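Local coordinates for protein sugar-phosphate aldolase (PDB 1PVT) that belongs to the class II aldolase and adducin family and folds as a mixed beta-sheet with helices packed against it, at residues L132-L137 against I219-L224; T126-L131 against D208-L213; N47-D52 against S101-H106. All coordinates share one frame; numbering follows the deposited sequence.

In the fold
The three contacts show how an alpha/beta domain ties its helices together and to its sheet. Contacts 1 and 2 are successive steps of one interface, formed by helix 129-134 and the long helix 203-224; their centres lie about 12 Å apart, and L221 of contact 1 packs against N130 of contact 2. Contact 2 is wholly buried, whereas contact 1 lies further out. Contact 3, which joins edge strand 45-49 to helix 103-115, lies on the opposite side of the chain's centre, its own centre about 26 Å from that of contact 2. H125 relates to both sets of residues: its ring meets that of H127, and it bonds weakly to E102.

Contact 1. Residues L132-L137 against I219-L224; sequences LTLMNL and ILLRVL
L134 and L221 bring the two backbones together, their CA atoms 7.2 Å apart, where the last turn of helix 129-134 faces the C-terminal turns of helix 203-224. L221 is the side chain that reaches across, and its two methyl branches go to different residues. CD2 lies against T133, 3.5 Å from T133 CG2, and also touches the CB of that threonine. The other branch turns to the next residue along the helix: L221 CD1 rests 4.1 Å from L134 CB. The leucine fork thus engages two consecutive residues.

The threonine meets it with its apolar side. Its hydroxyl is beside the backbone N (chi1 -56°), where OG1 is hydrogen-bonded to the carbonyl O of L129 one turn earlier. This bond steadies the rotation of the side chain and keeps the methyl, trans to the backbone N, directed at L221. The polar end of T133 is therefore satisfied within its own helix while its carbon side serves the interface.

The end methyls L134 CD2 and L220 CD2 also meet, at 4.1 Å, where the two side chains cross obliquely, each carried forward by an extended first torsion (170° for L134, 179° for L220). Both leucines are buried and also touch M147, which brings helix 144-147 into the same apolar group; F140 adds to the cover of L134, and I150 to that of L220.

Just past this point helix 129-134 ends, M135 being the first residue to leave helical geometry, and a type I beta turn runs from L134 to L137. The arrangement is a helix-helix interface built on three leucines and the methyl of T133, at the outer end of the two helices in an alpha/beta domain.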
ATOM      1  N   LEU A 132       4.705  13.841  -2.338  1.00 50.51           N
ATOM      2  CA  LEU A 132       3.866  14.636  -1.476  1.00 50.84           C
ATOM      3  C   LEU A 132       4.001  16.061  -1.963  1.00 51.59           C
ATOM      4  O   LEU A 132       3.028  16.685  -2.355  1.00 52.52           O
ATOM      5  CB  LEU A 132       4.366  14.524  -0.047  1.00 50.42           C
ATOM      6  CG  LEU A 132       3.328  14.273   1.031  1.00 50.59           C
ATOM      7  CD1 LEU A 132       2.328  13.201   0.584  1.00 51.87           C
ATOM      8  CD2 LEU A 132       4.072  13.851   2.282  1.00 50.32           C
ATOM      9  N   THR A 133       5.226  16.563  -1.946  1.00 53.28           N
ATOM     10  CA  THR A 133       5.501  17.916  -2.393  1.00 55.81           C
ATOM     11  C   THR A 133       4.808  18.192  -3.709  1.00 58.17           C
ATOM     12  O   THR A 133       4.104  19.182  -3.860  1.00 57.60           O
ATOM     13  CB  THR A 133       6.984  18.122  -2.632  1.00 55.53           C
ATOM     14  OG1 THR A 133       7.703  17.796  -1.445  1.00 56.74           O
ATOM     15  CG2 THR A 133       7.258  19.558  -3.009  1.00 55.11           C
ATOM     16  N   LEU A 134       5.024  17.297  -4.663  1.00 62.19           N
ATOM     17  CA  LEU A 134       4.453  17.415  -5.998  1.00 66.02           C
ATOM     18  C   LEU A 134       2.934  17.548  -6.025  1.00 68.36           C
ATOM     19  O   LEU A 134       2.393  18.314  -6.817  1.00 68.18           O
ATOM     20  CB  LEU A 134       4.910  16.220  -6.846  1.00 66.85           C
ATOM     21  CG  LEU A 134       4.316  15.917  -8.227  1.00 67.44           C
ATOM     22  CD1 LEU A 134       3.079  15.050  -8.081  1.00 67.31           C
ATOM     23  CD2 LEU A 134       4.020  17.206  -8.966  1.00 68.40           C
HETATM   24  N   MSE A 135       2.246  16.813  -5.161  1.00 72.42           N
HETATM   25  CA  MSE A 135       0.789  16.878  -5.121  1.00 76.44           C
HETATM   26  C   MSE A 135       0.275  18.102  -4.371  1.00 76.60           C
HETATM   27  O   MSE A 135      -0.916  18.221  -4.089  1.00 76.42           O
HETATM   28  CB  MSE A 135       0.232  15.619  -4.474  1.00 79.97           C
HETATM   29  CG  MSE A 135       0.645  14.354  -5.179  1.00 85.19           C
HETATM   30 SE   MSE A 135      -0.319  12.853  -4.471  1.00 93.95          SE
HETATM   31  CE  MSE A 135       0.441  12.857  -2.674  1.00 91.64           C
ATOM     32  N   ASN A 136       1.180  19.013  -4.053  1.00 77.90           N
ATOM     33  CA  ASN A 136       0.804  20.216  -3.339  1.00 79.79           C
ATOM     34  C   ASN A 136       0.784  21.403  -4.295  1.00 82.08           C
ATOM     35  O   ASN A 136       0.571  22.546  -3.882  1.00 82.23           O
ATOM     36  CB  ASN A 136       1.787  20.468  -2.200  1.00 77.97           C
ATOM     37  CG  ASN A 136       1.092  20.772  -0.904  1.00 77.16           C
ATOM     38  OD1 ASN A 136       0.419  21.793  -0.774  1.00 77.55           O
ATOM     39  ND2 ASN A 136       1.234  19.879   0.067  1.00 76.35           N
ATOM     40  N   LEU A 137       1.013  21.114  -5.576  1.00 84.19           N
ATOM     41  CA  LEU A 137       1.021  22.127  -6.630  1.00 86.11           C
ATOM     42  C   LEU A 137      -0.325  22.155  -7.359  1.00 88.54           C
ATOM     43  O   LEU A 137      -0.860  21.105  -7.734  1.00 88.94           O
ATOM     44  CB  LEU A 137       2.116  21.830  -7.661  1.00 84.18           C
ATOM     45  CG  LEU A 137       3.577  21.712  -7.236  1.00 82.27           C
ATOM     46  CD1 LEU A 137       4.443  21.533  -8.479  1.00 81.02           C
ATOM     47  CD2 LEU A 137       3.994  22.948  -6.474  1.00 81.86           C
ATOM     48  N   ILE A 219      13.037  13.789  -9.590  1.00 45.46           N
ATOM     49  CA  ILE A 219      13.695  14.295 -10.788  1.00 45.83           C
ATOM     50  C   ILE A 219      12.866  15.433 -11.384  1.00 46.98           C
ATOM     51  O   ILE A 219      13.401  16.460 -11.785  1.00 46.62           O
ATOM     52  CB  ILE A 219      13.845  13.191 -11.852  1.00 45.60           C
ATOM     53  CG1 ILE A 219      14.727  12.067 -11.322  1.00 45.86           C
ATOM     54  CG2 ILE A 219      14.474  13.759 -13.108  1.00 47.24           C
ATOM     55  CD1 ILE A 219      14.888  10.910 -12.290  1.00 46.15           C
ATOM     56  N   LEU A 220      11.551  15.246 -11.443  1.00 48.45           N
ATOM     57  CA  LEU A 220      10.665  16.268 -11.987  1.00 48.92           C
ATOM     58  C   LEU A 220      10.874  17.557 -11.222  1.00 50.41           C
ATOM     59  O   LEU A 220      11.154  18.610 -11.799  1.00 51.43           O
ATOM     60  CB  LEU A 220       9.208  15.845 -11.839  1.00 49.53           C
ATOM     61  CG  LEU A 220       8.195  16.858 -12.367  1.00 50.02           C
ATOM     62  CD1 LEU A 220       8.253  16.869 -13.879  1.00 52.27           C
ATOM     63  CD2 LEU A 220       6.806  16.495 -11.913  1.00 49.91           C
ATOM     64  N   LEU A 221      10.746  17.455  -9.906  1.00 51.26           N
ATOM     65  CA  LEU A 221      10.897  18.603  -9.039  1.00 51.98           C
ATOM     66  C   LEU A 221      12.219  19.325  -9.158  1.00 52.06           C
ATOM     67  O   LEU A 221      12.263  20.542  -9.068  1.00 53.16           O
ATOM     68  CB  LEU A 221      10.652  18.196  -7.595  1.00 53.04           C
ATOM     69  CG  LEU A 221       9.354  18.804  -7.063  1.00 55.45           C
ATOM     70  CD1 LEU A 221       8.183  18.460  -7.972  1.00 55.16           C
ATOM     71  CD2 LEU A 221       9.109  18.290  -5.663  1.00 57.34           C
ATOM     72  N   ARG A 222      13.305  18.605  -9.359  1.00 52.63           N
ATOM     73  CA  ARG A 222      14.569  19.299  -9.476  1.00 54.64           C
ATOM     74  C   ARG A 222      14.644  20.005 -10.814  1.00 54.50           C
ATOM     75  O   ARG A 222      15.207  21.093 -10.921  1.00 55.07           O
ATOM     76  CB  ARG A 222      15.737  18.336  -9.362  1.00 58.20           C
ATOM     77  CG  ARG A 222      17.064  19.043  -9.214  1.00 62.27           C
ATOM     78  CD  ARG A 222      17.167  19.672  -7.835  1.00 65.78           C
ATOM     79  NE  ARG A 222      18.387  20.455  -7.674  1.00 68.98           N
ATOM     80  CZ  ARG A 222      18.796  20.953  -6.513  1.00 71.21           C
ATOM     81  NH1 ARG A 222      18.079  20.742  -5.416  1.00 72.48           N
ATOM     82  NH2 ARG A 222      19.916  21.667  -6.450  1.00 72.11           N
ATOM     83  N   VAL A 223      14.085  19.383 -11.843  1.00 53.28           N
ATOM     84  CA  VAL A 223      14.115  19.991 -13.156  1.00 53.99           C
ATOM     85  C   VAL A 223      13.350  21.291 -13.131  1.00 54.93           C
ATOM     86  O   VAL A 223      13.789  22.275 -13.704  1.00 56.00           O
ATOM     87  CB  VAL A 223      13.506  19.085 -14.224  1.00 54.12           C
ATOM     88  CG1 VAL A 223      13.364  19.850 -15.522  1.00 53.38           C
ATOM     89  CG2 VAL A 223      14.395  17.878 -14.450  1.00 54.13           C
ATOM     90  N   LEU A 224      12.204  21.296 -12.462  1.00 56.89           N
ATOM     91  CA  LEU A 224      11.399  22.506 -12.363  1.00 58.73           C
ATOM     92  C   LEU A 224      12.139  23.548 -11.549  1.00 61.75           C
ATOM     93  O   LEU A 224      11.955  24.743 -11.741  1.00 62.24           O
ATOM     94  CB  LEU A 224      10.064  22.200 -11.696  1.00 57.65           C
ATOM     95  CG  LEU A 224       9.232  21.133 -12.399  1.00 57.34           C
ATOM     96  CD1 LEU A 224       7.951  20.899 -11.633  1.00 57.74           C
ATOM     97  CD2 LEU A 224       8.917  21.576 -13.810  1.00 57.43           C
TER

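Contact 2. Residues T126-L131 against D208-L213; sequences THPLNL and DRVEIL
V210 and L213, one turn apart on helix 203-224, receive the beginning of helix 129-134 and the residues that lead into it. L131 can be followed outward. Its CB leaves the backbone in the direction of the long helix, and CG then forks into two methyls that make the contact. CD2 lies over the root of the facing side chain, 3.9 Å from L213 CB, while CD1 comes 3.9 Å from the carbonyl O of L213. The leucine therefore packs against the base of its partner and the adjoining backbone. Further cover for it comes from A217 and from L190 of strand 188-191.

At the other end V210 presents a single methyl to two residues. V210 CG1, trans to the backbone N (chi1 172°), stands 3.9 Å from T126 CG2 and 4.0 Å from P128 CG, the proline approaching at about a right angle. T126 offers its methyl, while OG1 is hydrogen-bonded to the carbonyl O of L22.

P128 is the N-cap residue of helix 129-134, and E214, next after L213, touches P128 and brings a carboxylate to the helix start. This carboxylate accepts a hydrogen bond from N130 ND2 and a weak one from L131 N; the nearby helix start probably helps to stabilise its charge. The contact thus spans a strand-to-helix connection: T126, paired through its backbone with V196, ends an inner strand of the sheet, 122-126, H127 and P128 link it to the helix, and L131 sits between helix 203-224 and strand 188-191.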
ATOM      1  N   THR A 126       2.423   4.599   1.678  1.00 46.78           N
ATOM      2  CA  THR A 126       3.326   5.480   2.404  1.00 47.43           C
ATOM      3  C   THR A 126       3.223   6.908   1.864  1.00 48.51           C
ATOM      4  O   THR A 126       2.508   7.154   0.896  1.00 48.06           O
ATOM      5  CB  THR A 126       4.780   4.939   2.303  1.00 47.20           C
ATOM      6  OG1 THR A 126       5.593   5.536   3.322  1.00 48.25           O
ATOM      7  CG2 THR A 126       5.366   5.221   0.930  1.00 44.73           C
ATOM      8  N   HIS A 127       3.925   7.844   2.501  1.00 50.73           N
ATOM      9  CA  HIS A 127       3.892   9.252   2.100  1.00 52.83           C
ATOM     10  C   HIS A 127       5.245   9.777   1.657  1.00 52.27           C
ATOM     11  O   HIS A 127       5.936  10.457   2.409  1.00 52.16           O
ATOM     12  CB  HIS A 127       3.389  10.118   3.256  1.00 55.87           C
ATOM     13  CG  HIS A 127       2.067   9.682   3.788  1.00 59.31           C
ATOM     14  ND1 HIS A 127       1.945   8.774   4.817  1.00 61.25           N
ATOM     15  CD2 HIS A 127       0.807   9.948   3.368  1.00 60.84           C
ATOM     16  CE1 HIS A 127       0.666   8.494   5.003  1.00 62.69           C
ATOM     17  NE2 HIS A 127      -0.046   9.193   4.136  1.00 61.85           N
ATOM     18  N   PRO A 128       5.638   9.477   0.422  1.00 51.62           N
ATOM     19  CA  PRO A 128       6.927   9.945  -0.072  1.00 51.42           C
ATOM     20  C   PRO A 128       6.958  11.462  -0.108  1.00 51.62           C
ATOM     21  O   PRO A 128       6.038  12.094  -0.626  1.00 51.82           O
ATOM     22  CB  PRO A 128       6.993   9.345  -1.467  1.00 51.75           C
ATOM     23  CG  PRO A 128       6.197   8.106  -1.336  1.00 51.16           C
ATOM     24  CD  PRO A 128       5.003   8.592  -0.560  1.00 51.95           C
ATOM     25  N   LEU A 129       8.025  12.029   0.444  1.00 51.16           N
ATOM     26  CA  LEU A 129       8.233  13.469   0.496  1.00 50.19           C
ATOM     27  C   LEU A 129       8.047  14.197  -0.841  1.00 49.95           C
ATOM     28  O   LEU A 129       7.295  15.162  -0.938  1.00 49.34           O
ATOM     29  CB  LEU A 129       9.639  13.734   1.019  1.00 50.55           C
ATOM     30  CG  LEU A 129      10.320  14.998   0.508  1.00 51.27           C
ATOM     31  CD1 LEU A 129       9.627  16.203   1.089  1.00 51.66           C
ATOM     32  CD2 LEU A 129      11.786  14.993   0.897  1.00 51.77           C
ATOM     33  N   ASN A 130       8.743  13.744  -1.870  1.00 49.49           N
ATOM     34  CA  ASN A 130       8.648  14.391  -3.165  1.00 49.94           C
ATOM     35  C   ASN A 130       7.304  14.248  -3.835  1.00 50.46           C
ATOM     36  O   ASN A 130       6.798  15.199  -4.417  1.00 50.62           O
ATOM     37  CB  ASN A 130       9.735  13.861  -4.086  1.00 51.59           C
ATOM     38  CG  ASN A 130      11.094  14.427  -3.754  1.00 52.31           C
ATOM     39  OD1 ASN A 130      11.412  15.551  -4.124  1.00 53.66           O
ATOM     40  ND2 ASN A 130      11.898  13.659  -3.035  1.00 53.65           N
ATOM     41  N   LEU A 131       6.727  13.056  -3.772  1.00 51.75           N
ATOM     42  CA  LEU A 131       5.424  12.825  -4.384  1.00 51.59           C
ATOM     43  C   LEU A 131       4.418  13.664  -3.618  1.00 51.30           C
ATOM     44  O   LEU A 131       3.423  14.143  -4.165  1.00 51.40           O
ATOM     45  CB  LEU A 131       5.053  11.350  -4.289  1.00 51.44           C
ATOM     46  CG  LEU A 131       4.535  10.757  -5.595  1.00 51.66           C
ATOM     47  CD1 LEU A 131       5.362  11.261  -6.771  1.00 51.76           C
ATOM     48  CD2 LEU A 131       4.614   9.240  -5.502  1.00 53.43           C
ATOM     49  N   ASP A 208       9.333  -1.500  -4.648  1.00 43.13           N
ATOM     50  CA  ASP A 208      10.088  -1.072  -5.818  1.00 45.08           C
ATOM     51  C   ASP A 208       9.369   0.008  -6.624  1.00 45.73           C
ATOM     52  O   ASP A 208      10.005   0.874  -7.222  1.00 47.04           O
ATOM     53  CB  ASP A 208      10.368  -2.269  -6.727  1.00 47.08           C
ATOM     54  CG  ASP A 208      11.676  -2.941  -6.406  1.00 49.74           C
ATOM     55  OD1 ASP A 208      12.078  -2.898  -5.226  1.00 52.40           O
ATOM     56  OD2 ASP A 208      12.293  -3.516  -7.326  1.00 50.44           O
ATOM     57  N   ARG A 209       8.047  -0.041  -6.658  1.00 45.50           N
ATOM     58  CA  ARG A 209       7.309   0.957  -7.414  1.00 44.50           C
ATOM     59  C   ARG A 209       7.228   2.279  -6.654  1.00 43.12           C
ATOM     60  O   ARG A 209       7.154   3.340  -7.262  1.00 43.14           O
ATOM     61  CB  ARG A 209       5.917   0.438  -7.745  1.00 45.50           C
ATOM     62  CG  ARG A 209       5.906  -0.845  -8.567  1.00 47.50           C
ATOM     63  CD  ARG A 209       4.464  -1.186  -8.904  1.00 51.09           C
ATOM     64  NE  ARG A 209       4.176  -2.616  -8.994  1.00 52.74           N
ATOM     65  CZ  ARG A 209       4.274  -3.333 -10.102  1.00 52.08           C
ATOM     66  NH1 ARG A 209       4.660  -2.761 -11.233  1.00 51.79           N
ATOM     67  NH2 ARG A 209       3.955  -4.616 -10.077  1.00 52.70           N
ATOM     68  N   VAL A 210       7.234   2.219  -5.327  1.00 41.74           N
ATOM     69  CA  VAL A 210       7.208   3.435  -4.534  1.00 40.07           C
ATOM     70  C   VAL A 210       8.502   4.161  -4.856  1.00 41.79           C
ATOM     71  O   VAL A 210       8.486   5.298  -5.320  1.00 41.71           O
ATOM     72  CB  VAL A 210       7.185   3.131  -3.046  1.00 38.14           C
ATOM     73  CG1 VAL A 210       7.359   4.405  -2.265  1.00 38.45           C
ATOM     74  CG2 VAL A 210       5.885   2.476  -2.684  1.00 36.82           C
ATOM     75  N   GLU A 211       9.625   3.488  -4.618  1.00 43.61           N
ATOM     76  CA  GLU A 211      10.945   4.053  -4.893  1.00 43.70           C
ATOM     77  C   GLU A 211      10.958   4.759  -6.233  1.00 43.45           C
ATOM     78  O   GLU A 211      11.218   5.959  -6.319  1.00 43.82           O
ATOM     79  CB  GLU A 211      11.997   2.956  -4.918  1.00 43.73           C
ATOM     80  CG  GLU A 211      12.713   2.770  -3.630  1.00 47.11           C
ATOM     81  CD  GLU A 211      13.933   1.899  -3.801  1.00 51.16           C
ATOM     82  OE1 GLU A 211      14.768   1.856  -2.872  1.00 53.95           O
ATOM     83  OE2 GLU A 211      14.056   1.252  -4.866  1.00 51.85           O
ATOM     84  N   ILE A 212      10.672   4.000  -7.285  1.00 44.44           N
ATOM     85  CA  ILE A 212      10.652   4.535  -8.641  1.00 44.49           C
ATOM     86  C   ILE A 212       9.739   5.754  -8.781  1.00 44.45           C
ATOM     87  O   ILE A 212      10.167   6.781  -9.300  1.00 45.44           O
ATOM     88  CB  ILE A 212      10.281   3.419  -9.659  1.00 44.52           C
ATOM     89  CG1 ILE A 212      11.425   2.401  -9.701  1.00 45.26           C
ATOM     90  CG2 ILE A 212      10.061   3.997 -11.047  1.00 41.91           C
ATOM     91  CD1 ILE A 212      11.142   1.177 -10.509  1.00 47.50           C
ATOM     92  N   LEU A 213       8.498   5.665  -8.319  1.00 44.08           N
ATOM     93  CA  LEU A 213       7.621   6.820  -8.408  1.00 44.76           C
ATOM     94  C   LEU A 213       8.284   8.014  -7.742  1.00 45.66           C
ATOM     95  O   LEU A 213       8.296   9.120  -8.282  1.00 45.46           O
ATOM     96  CB  LEU A 213       6.287   6.545  -7.730  1.00 45.26           C
ATOM     97  CG  LEU A 213       5.282   5.782  -8.590  1.00 47.43           C
ATOM     98  CD1 LEU A 213       3.917   5.831  -7.916  1.00 47.35           C
ATOM     99  CD2 LEU A 213       5.197   6.410  -9.987  1.00 47.04           C
TER

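Contact 3. Residues N47-D52 against S101-H106; sequences NEYGFD and SEFPTH
Y49 on edge strand 45-49 and F51 at the corner of the chain that follows meet F103 and P104 in the first turn of helix 103-115. Along this second segment, E102 comes first, as the N-cap. Its side chain runs out alongside the first turn, and OE2 accepts a hydrogen bond from H106 NE2 of 3.1 Å that is nearly straight (166°). The imidazole donates in its own ring plane to the anti side of the carboxylate, from somewhat (18°) out of the carboxylate plane.

F103 follows, its ring carried toward the strand with CG roughly anti to the backbone N (chi1 150°). F103 CZ reaches the edge of the Y49 ring close to its plane, 3.8 Å from both CD2 and CE2 of Y49. Y90 on neighbouring strand 89-92 meets both rings, edge-to-face with F103, and the hydroxyl of Y49 is anchored by the carbonyl O of L85.

P104 comes next and presents its pyrrolidine to F51, with P104 CB 3.7 Å from F51 CE2 and CG almost as near. One face of the F51 ring is covered from within its own segment by Y49 CB, 3.9 Å above its centre. H106 completes the turn, its ND1 hydrogen-bonded to S31 OG on strand 28-34. The arrangement is a small aromatic and proline cluster joining a helix start to the outermost strand of the mixed sheet in this AraD-like domain.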
ATOM      1  N   ASN A  47     -12.425 -10.415  16.236  1.00 77.62           N
ATOM      2  CA  ASN A  47     -12.823  -9.027  16.241  1.00 77.10           C
ATOM      3  C   ASN A  47     -13.893  -8.722  15.211  1.00 77.57           C
ATOM      4  O   ASN A  47     -14.124  -9.501  14.275  1.00 76.87           O
ATOM      5  CB  ASN A  47     -11.584  -8.162  16.017  1.00 76.51           C
ATOM      6  CG  ASN A  47     -10.432  -8.549  16.937  1.00 74.27           C
ATOM      7  OD1 ASN A  47     -10.241  -7.953  17.997  1.00 71.95           O
ATOM      8  ND2 ASN A  47      -9.674  -9.569  16.540  1.00 73.29           N
ATOM      9  N   GLU A  48     -14.535  -7.574  15.401  1.00 78.42           N
ATOM     10  CA  GLU A  48     -15.609  -7.119  14.529  1.00 80.00           C
ATOM     11  C   GLU A  48     -15.127  -6.176  13.439  1.00 79.32           C
ATOM     12  O   GLU A  48     -14.544  -5.130  13.724  1.00 78.65           O
ATOM     13  CB  GLU A  48     -16.671  -6.405  15.361  1.00 82.26           C
ATOM     14  CG  GLU A  48     -17.164  -7.204  16.557  1.00 86.64           C
ATOM     15  CD  GLU A  48     -18.056  -6.384  17.474  1.00 89.02           C
ATOM     16  OE1 GLU A  48     -18.969  -5.704  16.957  1.00 91.37           O
ATOM     17  OE2 GLU A  48     -17.853  -6.418  18.708  1.00 90.01           O
ATOM     18  N   TYR A  49     -15.383  -6.553  12.190  1.00 78.85           N
ATOM     19  CA  TYR A  49     -15.006  -5.727  11.055  1.00 79.04           C
ATOM     20  C   TYR A  49     -15.462  -4.289  11.280  1.00 81.19           C
ATOM     21  O   TYR A  49     -14.847  -3.349  10.778  1.00 82.00           O
ATOM     22  CB  TYR A  49     -15.673  -6.239   9.785  1.00 76.64           C
ATOM     23  CG  TYR A  49     -15.047  -7.467   9.186  1.00 75.15           C
ATOM     24  CD1 TYR A  49     -15.819  -8.587   8.886  1.00 74.53           C
ATOM     25  CD2 TYR A  49     -13.694  -7.495   8.870  1.00 74.70           C
ATOM     26  CE1 TYR A  49     -15.261  -9.706   8.285  1.00 73.52           C
ATOM     27  CE2 TYR A  49     -13.125  -8.609   8.267  1.00 74.40           C
ATOM     28  CZ  TYR A  49     -13.915  -9.710   7.979  1.00 73.54           C
ATOM     29  OH  TYR A  49     -13.352 -10.812   7.393  1.00 72.23           O
ATOM     30  N   GLY A  50     -16.543  -4.123  12.038  1.00 82.72           N
ATOM     31  CA  GLY A  50     -17.078  -2.796  12.282  1.00 83.64           C
ATOM     32  C   GLY A  50     -18.035  -2.488  11.146  1.00 84.40           C
ATOM     33  O   GLY A  50     -18.699  -1.453  11.117  1.00 83.13           O
ATOM     34  N   PHE A  51     -18.085  -3.421  10.202  1.00 86.37           N
ATOM     35  CA  PHE A  51     -18.941  -3.333   9.024  1.00 89.13           C
ATOM     36  C   PHE A  51     -19.179  -4.751   8.507  1.00 90.53           C
ATOM     37  O   PHE A  51     -18.525  -5.692   8.965  1.00 91.05           O
ATOM     38  CB  PHE A  51     -18.266  -2.477   7.946  1.00 90.26           C
ATOM     39  CG  PHE A  51     -16.930  -3.009   7.471  1.00 91.04           C
ATOM     40  CD1 PHE A  51     -16.859  -3.928   6.423  1.00 91.40           C
ATOM     41  CD2 PHE A  51     -15.742  -2.569   8.057  1.00 90.52           C
ATOM     42  CE1 PHE A  51     -15.625  -4.397   5.963  1.00 91.74           C
ATOM     43  CE2 PHE A  51     -14.509  -3.032   7.607  1.00 90.91           C
ATOM     44  CZ  PHE A  51     -14.449  -3.946   6.558  1.00 91.41           C
ATOM     45  N   ASP A  52     -20.101  -4.921   7.563  1.00 91.74           N
ATOM     46  CA  ASP A  52     -20.367  -6.264   7.059  1.00 92.74           C
ATOM     47  C   ASP A  52     -19.568  -6.683   5.840  1.00 92.71           C
ATOM     48  O   ASP A  52     -19.826  -6.234   4.715  1.00 92.92           O
ATOM     49  CB  ASP A  52     -21.844  -6.467   6.745  1.00 93.92           C
ATOM     50  CG  ASP A  52     -22.140  -7.893   6.313  1.00 95.20           C
ATOM     51  OD1 ASP A  52     -21.667  -8.309   5.225  1.00 95.09           O
ATOM     52  OD2 ASP A  52     -22.828  -8.601   7.078  1.00 96.25           O
ATOM     53  N   SER A 101      -5.836   1.287  11.150  1.00 61.15           N
ATOM     54  CA  SER A 101      -7.127   1.899  10.903  1.00 61.17           C
ATOM     55  C   SER A 101      -7.539   1.710   9.435  1.00 61.43           C
ATOM     56  O   SER A 101      -8.717   1.501   9.145  1.00 62.88           O
ATOM     57  CB  SER A 101      -7.066   3.400  11.212  1.00 61.95           C
ATOM     58  OG  SER A 101      -6.481   3.658  12.478  1.00 62.77           O
ATOM     59  N   GLU A 102      -6.583   1.786   8.509  1.00 61.00           N
ATOM     60  CA  GLU A 102      -6.919   1.645   7.090  1.00 61.19           C
ATOM     61  C   GLU A 102      -7.081   0.207   6.622  1.00 59.55           C
ATOM     62  O   GLU A 102      -7.106  -0.088   5.423  1.00 58.23           O
ATOM     63  CB  GLU A 102      -5.905   2.390   6.208  1.00 63.14           C
ATOM     64  CG  GLU A 102      -4.455   2.007   6.379  1.00 64.91           C
ATOM     65  CD  GLU A 102      -3.541   2.919   5.581  1.00 66.34           C
ATOM     66  OE1 GLU A 102      -3.641   4.152   5.757  1.00 67.36           O
ATOM     67  OE2 GLU A 102      -2.725   2.414   4.784  1.00 66.62           O
ATOM     68  N   PHE A 103      -7.204  -0.683   7.594  1.00 58.79           N
ATOM     69  CA  PHE A 103      -7.401  -2.100   7.341  1.00 57.67           C
ATOM     70  C   PHE A 103      -8.578  -2.297   6.377  1.00 56.27           C
ATOM     71  O   PHE A 103      -8.459  -3.001   5.368  1.00 55.39           O
ATOM     72  CB  PHE A 103      -7.623  -2.793   8.698  1.00 58.68           C
ATOM     73  CG  PHE A 103      -8.494  -4.014   8.651  1.00 59.87           C
ATOM     74  CD1 PHE A 103      -8.358  -4.967   7.636  1.00 60.96           C
ATOM     75  CD2 PHE A 103      -9.450  -4.223   9.645  1.00 60.06           C
ATOM     76  CE1 PHE A 103      -9.175  -6.118   7.609  1.00 60.03           C
ATOM     77  CE2 PHE A 103     -10.269  -5.362   9.633  1.00 59.66           C
ATOM     78  CZ  PHE A 103     -10.132  -6.311   8.612  1.00 59.13           C
ATOM     79  N   PRO A 104      -9.721  -1.656   6.664  1.00 54.82           N
ATOM     80  CA  PRO A 104     -10.920  -1.754   5.830  1.00 53.82           C
ATOM     81  C   PRO A 104     -10.615  -1.469   4.370  1.00 54.14           C
ATOM     82  O   PRO A 104     -11.044  -2.203   3.468  1.00 54.72           O
ATOM     83  CB  PRO A 104     -11.828  -0.697   6.426  1.00 53.82           C
ATOM     84  CG  PRO A 104     -11.455  -0.728   7.872  1.00 54.55           C
ATOM     85  CD  PRO A 104      -9.963  -0.770   7.815  1.00 54.68           C
ATOM     86  N   THR A 105      -9.871  -0.388   4.143  1.00 53.92           N
ATOM     87  CA  THR A 105      -9.503   0.011   2.795  1.00 52.06           C
ATOM     88  C   THR A 105      -8.751  -1.114   2.099  1.00 53.23           C
ATOM     89  O   THR A 105      -9.136  -1.549   1.020  1.00 53.02           O
ATOM     90  CB  THR A 105      -8.625   1.250   2.816  1.00 49.89           C
ATOM     91  OG1 THR A 105      -9.288   2.296   3.535  1.00 49.13           O
ATOM     92  CG2 THR A 105      -8.358   1.709   1.409  1.00 47.94           C
ATOM     93  N   HIS A 106      -7.684  -1.587   2.733  1.00 54.23           N
ATOM     94  CA  HIS A 106      -6.872  -2.684   2.201  1.00 54.40           C
ATOM     95  C   HIS A 106      -7.772  -3.861   1.890  1.00 55.39           C
ATOM     96  O   HIS A 106      -7.615  -4.548   0.874  1.00 54.13           O
ATOM     97  CB  HIS A 106      -5.838  -3.131   3.239  1.00 54.43           C
ATOM     98  CG  HIS A 106      -4.689  -2.186   3.398  1.00 53.95           C
ATOM     99  ND1 HIS A 106      -3.414  -2.487   2.971  1.00 52.26           N
ATOM    100  CD2 HIS A 106      -4.626  -0.936   3.916  1.00 54.05           C
ATOM    101  CE1 HIS A 106      -2.616  -1.465   3.217  1.00 52.16           C
ATOM    102  NE2 HIS A 106      -3.327  -0.510   3.790  1.00 52.74           N
TER